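Local coordinates for Low molecular weight phosphotyrosine protein phosphatase 1 (Drosophila melanogaster, PDB 7CUY), which probably removes phosphate from tyrosine-phosphorylated proteins and from small aryl and acyl phosphates, as a cytoplasmic low molecular weight phosphatase, at residues Val5-Leu10 with Phe85-Asp90. Numbering follows the deposited sequence.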
loop_
_atom_site.group_PDB
_atom_site.type_symbol
_atom_site.label_atom_id
_atom_site.label_comp_id
_atom_site.label_asym_id
_atom_site.label_seq_id
_atom_site.Cartn_x
_atom_site.Cartn_y
_atom_site.Cartn_z
ATOM N N VAL A 5 4.323 6.499 6.350
ATOM C CA VAL A 5 4.106 5.160 5.795
ATOM C C VAL A 5 3.993 5.288 4.279
ATOM O O VAL A 5 3.280 6.169 3.786
ATOM C CB VAL A 5 2.826 4.509 6.363
ATOM C CG1 VAL A 5 2.457 3.243 5.580
ATOM C CG2 VAL A 5 2.991 4.160 7.838
ATOM N N LEU A 6 4.672 4.405 3.544
ATOM C CA LEU A 6 4.655 4.398 2.077
ATOM C C LEU A 6 4.204 3.036 1.575
ATOM O O LEU A 6 4.852 2.024 1.869
ATOM C CB LEU A 6 6.041 4.730 1.516
ATOM C CG LEU A 6 6.169 4.858 -0.010
ATOM C CD1 LEU A 6 5.332 6.041 -0.550
ATOM C CD2 LEU A 6 7.631 4.990 -0.435
ATOM N N MET A 7 3.101 2.989 0.829
ATOM C CA MET A 7 2.652 1.730 0.229
ATOM C C MET A 7 3.207 1.580 -1.184
ATOM O O MET A 7 3.069 2.487 -1.998
ATOM C CB MET A 7 1.127 1.650 0.181
ATOM C CG MET A 7 0.464 1.874 1.521
ATOM S SD MET A 7 0.798 0.549 2.679
ATOM C CE MET A 7 -0.412 0.938 3.984
ATOM N N ILE A 8 3.783 0.413 -1.488
ATOM C CA ILE A 8 4.447 0.149 -2.764
ATOM C C ILE A 8 3.795 -1.064 -3.412
ATOM O O ILE A 8 3.586 -2.092 -2.751
ATOM C CB ILE A 8 5.956 -0.137 -2.563
ATOM C CG1 ILE A 8 6.682 1.062 -1.954
ATOM C CG2 ILE A 8 6.613 -0.597 -3.849
ATOM C CD1 ILE A 8 6.434 2.349 -2.695
ATOM N N CYS A 9 3.520 -0.974 -4.707
ATOM C CA CYS A 9 3.290 -2.184 -5.486
ATOM C C CYS A 9 4.032 -2.021 -6.811
ATOM O O CYS A 9 4.838 -1.096 -6.982
ATOM C CB CYS A 9 1.795 -2.469 -5.653
ATOM S SG CYS A 9 0.878 -1.242 -6.611
ATOM N N LEU A 10 3.771 -2.931 -7.751
ATOM C CA LEU A 10 4.587 -2.960 -8.964
ATOM C C LEU A 10 4.355 -1.714 -9.815
ATOM O O LEU A 10 5.317 -1.107 -10.303
ATOM C CB LEU A 10 4.306 -4.230 -9.768
ATOM C CG LEU A 10 5.042 -4.405 -11.107
ATOM C CD1 LEU A 10 6.555 -4.267 -10.929
ATOM C CD2 LEU A 10 4.716 -5.748 -11.733
ATOM N N PHE A 85 5.938 -0.576 2.657
ATOM C CA PHE A 85 5.199 -1.829 2.531
ATOM C C PHE A 85 5.177 -2.318 1.087
ATOM O O PHE A 85 4.751 -1.586 0.189
ATOM C CB PHE A 85 3.741 -1.668 2.990
ATOM C CG PHE A 85 3.556 -1.579 4.485
ATOM C CD1 PHE A 85 3.513 -2.722 5.260
ATOM C CD2 PHE A 85 3.387 -0.358 5.099
ATOM C CE1 PHE A 85 3.310 -2.638 6.639
ATOM C CE2 PHE A 85 3.201 -0.268 6.468
ATOM C CZ PHE A 85 3.161 -1.408 7.239
ATOM N N GLY A 86 5.578 -3.590 0.868
ATOM C CA GLY A 86 5.282 -4.254 -0.383
ATOM C C GLY A 86 3.992 -5.043 -0.280
ATOM O O GLY A 86 3.483 -5.301 0.803
ATOM N N MET A 87 3.459 -5.435 -1.431
ATOM C CA MET A 87 2.236 -6.224 -1.455
ATOM C C MET A 87 2.478 -7.725 -1.588
ATOM O O MET A 87 1.669 -8.515 -1.083
ATOM C CB MET A 87 1.331 -5.756 -2.598
ATOM C CG MET A 87 1.000 -4.266 -2.549
ATOM S SD MET A 87 -0.000 -3.810 -1.116
ATOM C CE MET A 87 1.033 -2.603 -0.333
ATOM N N ASP A 88 3.553 -8.137 -2.267
ATOM C CA ASP A 88 3.826 -9.549 -2.515
ATOM C C ASP A 88 5.335 -9.778 -2.453
ATOM O O ASP A 88 6.117 -8.846 -2.257
ATOM C CB ASP A 88 3.213 -10.002 -3.853
ATOM C CG ASP A 88 3.790 -9.280 -5.038
ATOM O OD1 ASP A 88 4.863 -8.667 -4.894
ATOM O OD2 ASP A 88 3.165 -9.313 -6.128
ATOM N N GLU A 89 5.751 -11.033 -2.627
ATOM C CA GLU A 89 7.159 -11.364 -2.441
ATOM C C GLU A 89 8.055 -10.720 -3.502
ATOM O O GLU A 89 9.207 -10.379 -3.199
ATOM C CB GLU A 89 7.353 -12.887 -2.433
ATOM C CG GLU A 89 6.691 -13.621 -3.603
ATOM C CD GLU A 89 5.209 -13.949 -3.369
ATOM O OE1 GLU A 89 4.343 -13.112 -3.725
ATOM O OE2 GLU A 89 4.919 -15.057 -2.838
ATOM N N ASP A 90 7.562 -10.565 -4.737
ATOM C CA ASP A 90 8.309 -9.841 -5.770
ATOM C C ASP A 90 8.559 -8.389 -5.359
ATOM O O ASP A 90 9.666 -7.867 -5.533
ATOM C CB ASP A 90 7.545 -9.879 -7.101
ATOM C CG ASP A 90 7.640 -11.227 -7.824
ATOM O OD1 ASP A 90 8.497 -12.069 -7.468
ATOM O OD2 ASP A 90 6.847 -11.433 -8.776
#
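With CG anti to the carbonyl carbon in both Met7 (chi1 -54°) and Phe85 (chi1 -75°), the two side chains leave the same face of the sheet side by side, and a bend at chi2 of Met7 sets its sulfur against the ring. Met7 SD lies 4.6 Å from the Phe85 ring centroid, an oblique Met-aromatic contact. Val5 CG1 meets the edge of the same ring in its plane, 3.7 Å from Phe85 CE2, and Phe148 of helix 132-153 packs on it edge-to-face. An alanine in place of Phe85 would probably open a gap between Val5, Met7 and that helix and leave the thioether without its aromatic partner. Between the backbones, two parallel-strand hydrogen bonds fix the register: Phe85 N gives to Leu6 O at 2.9 Å, and Ile8 N to Phe85 O at 2.8 Å, the second more bent at the hydrogen (146°). Past this pair strand 83-86 ends and the backbones draw apart. Met87 sets CG 3.4 Å from Ile8 O and 3.7 Å from Cys9 CB, packing beside the probable nucleophile, and the bends further along its chain turn CE back toward the same carbonyl oxygen; its side chain also touches Arg15. Asp88 then N-caps helix 89-98 through OD1 to Asn91 N, while OD2 forms a salt bridge with Arg15. A bound HEPES molecule comes within about 3 Å of the Cys9 side chain, nearest atoms. Strand 3-9 runs between 35-41 and 83-86 in the four-stranded parallel sheet of order 2-1-3-4, and delivers Cys9 at its C-terminal end to the phosphate-binding loop, the active-site arrangement of low molecular weight tyrosine phosphatases.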